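Side-chain contacts in 2,3,4,5-tetrahydropyridine-2,6-dicarboxylate N-succinyltransferase (Campylobacter jejuni, PDB 2RIJ), which probably catalyses succinyl transfer from succinyl-CoA to tetrahydrodipicolinate, the first step of the succinylase route to lysine precursors: residues 151-154 with 155-159; 88-91 with 92-96; 337-341 with 342-346. One frame throughout, in Å; residues are numbered along the deposited sequence. Where two conformers were deposited one is given.

Contact 1. Residues 151-154 with 155-159; sequences KKVP and LRSIN
Ser-157 turns its hydroxyl back onto Pro-154, so that one carbonyl oxygen takes two bonds from a single residue. OG donates to Pro-154 O at 2.6 Å, and Ser-157 N donates to Pro-154 O at 3.1 Å, closing the type II beta turn from Pro-154 to Ser-157. The two donors approach differently: OG is tilted only 16° from the carbonyl plane, whereas N stands 38° above it. What makes the double grip possible is the serine torsion (chi1 76°), which sets OG between backbone N and carbonyl carbon. From there OG also meets the proline ring, 3.4 Å from Pro-154 CD, and the branch point of Val-153, with CB 3.5 Å from OG. Beyond the hydroxyl, Val-153 and Ile-158 cross at about a right angle; Val-153 CG2 lies 4.0 Å from Ile-158 CG2 and equally far from its CD1. The turn follows the Schellman motif that ends helix 138-149. Val-153 packs back on Leu-147 and Leu-148 of that helix and on Tyr-53 of strand 52-53, while Leu-155 meets Ile-266 of strand 266-267 and Arg-156 NE bonds to Ser-264 O.

Contact 2. Residues 88-91 with 92-96; sequences EDID and FALSC
Leu-94 rests its CG 3.5 Å from Ile-90 O, one turn back on helix 87-96, beside the Leu-94 N to Ile-90 O bond (2.9 Å), the straightest of the four backbone bonds at 168°. The approach of Ile-90 CG2 to Leu-94 CD1, 3.9 Å, is doubtful, because Ile-90 was deposited in two conformers. This is the packed side: both residues touch helix 107-117, and Ala-93, whose CB is 3.5 Å from Asp-89 O, touches both Leu-112 there and Ile-62 of helix 57-69. The Phe-92 side chain touches Ala-66 and Gln-69 of helix 57-69; with CG anti to N (chi1 175°), its CB alone comes close to the preceding turn within this stretch, 3.3 Å from Glu-88 O. Asp-89 is buried as well: OD1 forms a salt bridge with Arg-70 NE and OD2 accepts a hydrogen bond from Lys-86 N. The other side is looser. Glu-88 and Ser-95 are exposed, and Ser-95 OG turns to the helix itself, donating to Phe-92 O at 2.8 Å; Asp-91 OD1 pairs with Lys-116 NZ. The donors around Asp-89 would be expected to favour a charged carboxylate there, despite its burial.

Contact 3. Residues 337-341 with 342-346; sequences KLNPY and FNFDK
Phe-342 closes a type I beta turn with Asn-339: its N donates to Asn-339 O at 3.1 Å. A water spans the same turn, donating to Asn-339 O at 2.8 Å and to Phe-342 O at 2.6 Å. The Phe-342 ring, its CG anti to the backbone N (chi1 -165°), is carried clear of the turn, and its edge faces the next aromatic. Asn-343 points away from the turn; its OD1 receives a weak bond from Asp-345 N, at 3.3 Å. Phe-344 then folds back. One face of its ring takes Phe-342 CD2, 3.3 Å above the plane and over the centre, while its rim meets Asn-339, with CE2 4.0 Å from Asn-339 CB and 3.8 Å from Asn-339 O. Asn-339 is itself held by its amide: OD1 accepts from Asn-358 N and ND2 donates to Leu-335 O. The Phe-344 side chain also touches Leu-335 and Ala-336 of helix 332-338. Further on, Lys-346 packs on Lys-346 of the second subunit. Together these features describe a helix end, where helix 332-338 passes through a beta turn into the loop leading to strand 348-350, which carries Lys-350, predicted to bind succinyl-CoA.

Overall arrangement
Contacts 2 and 3 lie on opposite sides of the chain's centre, their own centres about 63 Å apart, while the centre of contact 1 sits only about 7 Å from that of the chain. Contacts 1 and 2 both belong to the N-terminal part of the protein and are partly buried, yet they differ in kind: contact 2 is regular helix touching two other helices, contact 1 a type II beta turn in a loop. Contact 3 is a surface turn in which Phe-344 and a water meet Asn-339; in contact 2 backbone bonds and aliphatic side chains carry the contact, and its acids reach Arg-70 and Lys-116. Contact 1 follows a helix end and contact 3 spans one; both contain a beta turn, but a serine hydroxyl reinforces the first and water the second.

Contact 1. Residues 151-154 with 155-159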
# COMPACT_ATOMS: atom_id res chain seq x y z
N LYS A 151 -27.94 9.47 39.86
CA LYS A 151 -28.68 8.76 38.85
C LYS A 151 -30.20 8.87 39.03
O LYS A 151 -30.92 8.00 38.60
CB LYS A 151 -28.21 7.29 38.76
CG LYS A 151 -26.73 7.16 38.47
CD LYS A 151 -26.27 5.71 38.15
CE LYS A 151 -26.21 4.83 39.36
NZ LYS A 151 -25.14 5.13 40.27
N LYS A 152 -30.67 9.98 39.61
CA LYS A 152 -32.14 10.24 39.67
C LYS A 152 -32.68 10.55 38.29
O LYS A 152 -33.86 10.34 38.01
CB LYS A 152 -32.46 11.41 40.62
CG LYS A 152 -32.15 11.17 42.09
CD LYS A 152 -33.33 10.60 42.80
CE LYS A 152 -33.06 10.39 44.27
NZ LYS A 152 -34.26 9.70 44.82
N VAL A 153 -31.83 11.13 37.44
CA VAL A 153 -32.13 11.42 36.04
C VAL A 153 -31.04 10.83 35.13
O VAL A 153 -29.88 10.66 35.56
CB VAL A 153 -32.25 12.94 35.74
CG1 VAL A 153 -33.34 13.61 36.65
CG2 VAL A 153 -30.87 13.65 35.85
N PRO A 154 -31.40 10.45 33.90
CA PRO A 154 -30.38 9.94 32.96
C PRO A 154 -29.41 10.97 32.44
O PRO A 154 -29.72 12.17 32.39
CB PRO A 154 -31.20 9.36 31.80
CG PRO A 154 -32.62 9.35 32.27
CD PRO A 154 -32.77 10.35 33.34
N LEU A 155 -28.23 10.47 32.08
CA LEU A 155 -27.21 11.28 31.42
C LEU A 155 -27.83 12.02 30.23
O LEU A 155 -28.72 11.49 29.55
CB LEU A 155 -26.07 10.39 30.95
CG LEU A 155 -25.12 9.91 32.04
CD1 LEU A 155 -24.24 8.73 31.59
CD2 LEU A 155 -24.27 11.14 32.45
N ARG A 156 -27.40 13.26 30.06
CA ARG A 156 -27.87 14.19 29.00
C ARG A 156 -29.31 14.72 29.09
O ARG A 156 -29.70 15.58 28.29
CB ARG A 156 -27.71 13.56 27.61
CG ARG A 156 -26.36 13.03 27.27
CD ARG A 156 -26.52 12.38 25.87
NE ARG A 156 -25.34 11.70 25.45
CZ ARG A 156 -25.35 10.69 24.59
NH1 ARG A 156 -26.47 10.25 24.05
NH2 ARG A 156 -24.22 10.13 24.27
N SER A 157 -30.04 14.30 30.10
CA SER A 157 -31.47 14.53 30.15
C SER A 157 -31.82 15.88 30.78
O SER A 157 -32.98 16.26 30.73
CB SER A 157 -32.14 13.37 30.88
OG SER A 157 -31.94 13.48 32.27
N ILE A 158 -30.85 16.60 31.36
CA ILE A 158 -31.17 17.88 32.00
C ILE A 158 -30.28 19.01 31.53
O ILE A 158 -29.18 18.81 31.05
CB ILE A 158 -31.17 17.79 33.57
CG1 ILE A 158 -29.81 17.37 34.12
CG2 ILE A 158 -32.32 16.89 34.10
CD1 ILE A 158 -29.73 17.53 35.63
N ASN A 159 -30.79 20.23 31.68
CA ASN A 159 -30.16 21.43 31.13
C ASN A 159 -29.09 21.97 32.07
O ASN A 159 -29.38 22.38 33.19
CB ASN A 159 -31.24 22.48 30.81
CG ASN A 159 -30.72 23.62 29.98
OD1 ASN A 159 -29.59 24.00 30.11
ND2 ASN A 159 -31.59 24.21 29.14

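Contact 2. Residues 88-91 with 92-96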
# COMPACT_ATOMS: atom_id res chain seq x y z
N GLU A 88 -36.51 29.60 62.22
CA GLU A 88 -37.97 29.62 62.25
C GLU A 88 -38.59 28.74 61.17
O GLU A 88 -39.65 28.13 61.38
CB GLU A 88 -38.47 31.06 62.15
CG GLU A 88 -38.19 31.77 60.86
CD GLU A 88 -38.41 33.27 60.98
OE1 GLU A 88 -39.59 33.71 60.95
OE2 GLU A 88 -37.39 33.99 61.11
N ASP A 89 -37.91 28.67 60.02
CA ASP A 89 -38.35 27.85 58.89
C ASP A 89 -38.27 26.37 59.26
O ASP A 89 -39.19 25.60 58.97
CB ASP A 89 -37.50 28.11 57.65
CG ASP A 89 -37.51 29.57 57.20
OD1 ASP A 89 -38.55 30.28 57.34
OD2 ASP A 89 -36.45 30.00 56.69
N ILE A 90 -37.19 26.00 59.93
CA ILE A 90 -36.97 24.62 60.35
C ILE A 90 -37.99 24.24 61.41
O ILE A 90 -38.60 23.17 61.35
CB ILE A 90 -35.52 24.42 60.86
CG1 ILE A 90 -34.54 24.58 59.69
CG2 ILE A 90 -35.37 23.06 61.48
CD1 ILE A 90 -33.23 25.25 60.04
N ASP A 91 -38.20 25.14 62.39
CA ASP A 91 -39.18 24.88 63.45
C ASP A 91 -40.62 24.81 62.92
O ASP A 91 -41.41 23.96 63.34
CB ASP A 91 -39.05 25.95 64.54
CG ASP A 91 -37.80 25.77 65.39
OD1 ASP A 91 -37.33 24.62 65.57
OD2 ASP A 91 -37.30 26.80 65.88
N PHE A 92 -40.94 25.67 61.96
CA PHE A 92 -42.24 25.64 61.33
C PHE A 92 -42.43 24.28 60.66
O PHE A 92 -43.47 23.66 60.82
CB PHE A 92 -42.38 26.72 60.28
CG PHE A 92 -43.67 26.65 59.52
CD1 PHE A 92 -44.82 27.20 60.03
CD2 PHE A 92 -43.75 26.00 58.30
CE1 PHE A 92 -46.03 27.10 59.34
CE2 PHE A 92 -44.93 25.90 57.63
CZ PHE A 92 -46.07 26.45 58.14
N ALA A 93 -41.44 23.84 59.87
CA ALA A 93 -41.55 22.58 59.12
C ALA A 93 -41.71 21.40 60.10
O ALA A 93 -42.60 20.58 59.94
CB ALA A 93 -40.31 22.38 58.18
N LEU A 94 -40.88 21.35 61.14
CA LEU A 94 -40.94 20.28 62.14
C LEU A 94 -42.26 20.23 62.90
O LEU A 94 -42.73 19.14 63.31
CB LEU A 94 -39.78 20.38 63.11
CG LEU A 94 -38.45 19.86 62.55
CD1 LEU A 94 -37.31 20.28 63.46
CD2 LEU A 94 -38.50 18.34 62.32
N SER A 95 -42.88 21.38 63.08
CA SER A 95 -44.19 21.40 63.71
C SER A 95 -45.28 20.84 62.78
O SER A 95 -46.16 20.11 63.23
CB SER A 95 -44.53 22.79 64.26
OG SER A 95 -44.90 23.70 63.25
N CYS A 96 -45.21 21.15 61.48
CA CYS A 96 -46.14 20.55 60.49
C CYS A 96 -45.95 19.04 60.42
O CYS A 96 -46.90 18.31 60.18
CB CYS A 96 -45.90 21.11 59.10
SG CYS A 96 -46.22 22.85 58.95

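Contact 3. Residues 337-341 with 342-346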
# COMPACT_ATOMS: atom_id res chain seq x y z
N LYS A 337 -26.86 -8.25 8.08
CA LYS A 337 -27.76 -8.96 8.97
C LYS A 337 -27.91 -8.31 10.33
O LYS A 337 -29.00 -8.31 10.89
CB LYS A 337 -27.29 -10.39 9.18
CG LYS A 337 -27.39 -11.26 7.94
CD LYS A 337 -27.05 -12.71 8.28
CE LYS A 337 -26.67 -13.53 7.06
NZ LYS A 337 -26.37 -14.96 7.43
N LEU A 338 -26.82 -7.80 10.87
CA LEU A 338 -26.85 -7.12 12.16
C LEU A 338 -27.43 -5.70 12.01
O LEU A 338 -27.78 -5.07 13.00
CB LEU A 338 -25.41 -7.07 12.75
CG LEU A 338 -24.76 -8.41 13.07
CD1 LEU A 338 -23.32 -8.27 13.47
CD2 LEU A 338 -25.60 -9.08 14.19
N ASN A 339 -27.45 -5.18 10.79
CA ASN A 339 -27.75 -3.76 10.50
C ASN A 339 -28.62 -3.66 9.23
O ASN A 339 -28.19 -3.17 8.19
CB ASN A 339 -26.43 -2.97 10.32
CG ASN A 339 -25.56 -3.04 11.55
OD1 ASN A 339 -25.85 -2.40 12.58
ND2 ASN A 339 -24.46 -3.76 11.44
N PRO A 340 -29.86 -4.15 9.33
CA PRO A 340 -30.74 -4.34 8.20
C PRO A 340 -31.15 -3.07 7.46
O PRO A 340 -31.46 -3.18 6.30
CB PRO A 340 -31.96 -5.04 8.80
CG PRO A 340 -31.86 -4.93 10.18
CD PRO A 340 -30.46 -4.60 10.58
N TYR A 341 -31.13 -1.90 8.08
CA TYR A 341 -31.50 -0.69 7.35
C TYR A 341 -30.32 -0.03 6.66
O TYR A 341 -30.50 0.84 5.80
CB TYR A 341 -32.20 0.29 8.26
CG TYR A 341 -33.62 -0.11 8.53
CD1 TYR A 341 -33.92 -1.12 9.42
CD2 TYR A 341 -34.67 0.53 7.87
CE1 TYR A 341 -35.29 -1.48 9.66
CE2 TYR A 341 -35.98 0.20 8.09
CZ TYR A 341 -36.31 -0.81 8.98
OH TYR A 341 -37.69 -1.12 9.16
N PHE A 342 -29.10 -0.41 7.03
CA PHE A 342 -27.96 0.25 6.44
C PHE A 342 -27.66 -0.27 5.04
O PHE A 342 -27.74 -1.48 4.74
CB PHE A 342 -26.74 0.08 7.33
CG PHE A 342 -25.63 1.03 6.99
CD1 PHE A 342 -25.68 2.36 7.37
CD2 PHE A 342 -24.53 0.60 6.28
CE1 PHE A 342 -24.62 3.24 7.06
CE2 PHE A 342 -23.47 1.47 5.98
CZ PHE A 342 -23.52 2.78 6.35
N ASN A 343 -27.23 0.65 4.18
CA ASN A 343 -26.93 0.33 2.81
C ASN A 343 -25.43 0.08 2.65
O ASN A 343 -24.63 1.03 2.67
CB ASN A 343 -27.41 1.47 1.92
CG ASN A 343 -27.40 1.11 0.46
OD1 ASN A 343 -26.96 0.03 0.07
ND2 ASN A 343 -27.88 2.03 -0.36
N PHE A 344 -25.05 -1.19 2.54
CA PHE A 344 -23.64 -1.61 2.43
C PHE A 344 -23.23 -1.76 0.95
O PHE A 344 -22.45 -2.65 0.57
CB PHE A 344 -23.42 -2.92 3.20
CG PHE A 344 -23.48 -2.78 4.69
CD1 PHE A 344 -22.42 -2.23 5.38
CD2 PHE A 344 -24.59 -3.18 5.40
CE1 PHE A 344 -22.47 -2.08 6.75
CE2 PHE A 344 -24.63 -3.07 6.76
CZ PHE A 344 -23.58 -2.51 7.44
N ASP A 345 -23.74 -0.85 0.13
CA ASP A 345 -23.51 -0.82 -1.31
C ASP A 345 -22.06 -0.52 -1.68
O ASP A 345 -21.57 -0.97 -2.72
CB ASP A 345 -24.43 0.23 -1.97
CG ASP A 345 -24.28 1.67 -1.35
OD1 ASP A 345 -23.88 1.83 -0.15
OD2 ASP A 345 -24.58 2.67 -2.06
N LYS A 346 -21.34 0.24 -0.88
CA LYS A 346 -20.06 0.67 -1.37
C LYS A 346 -18.94 0.09 -0.57
O LYS A 346 -19.15 -0.79 0.24
CB LYS A 346 -20.00 2.19 -1.51
CG LYS A 346 -20.05 2.91 -0.28
CD LYS A 346 -20.52 4.34 -0.49
CE LYS A 346 -20.57 5.00 0.90
NZ LYS A 346 -20.73 6.47 0.87
O HOH W 1 -28.10 -3.89 5.53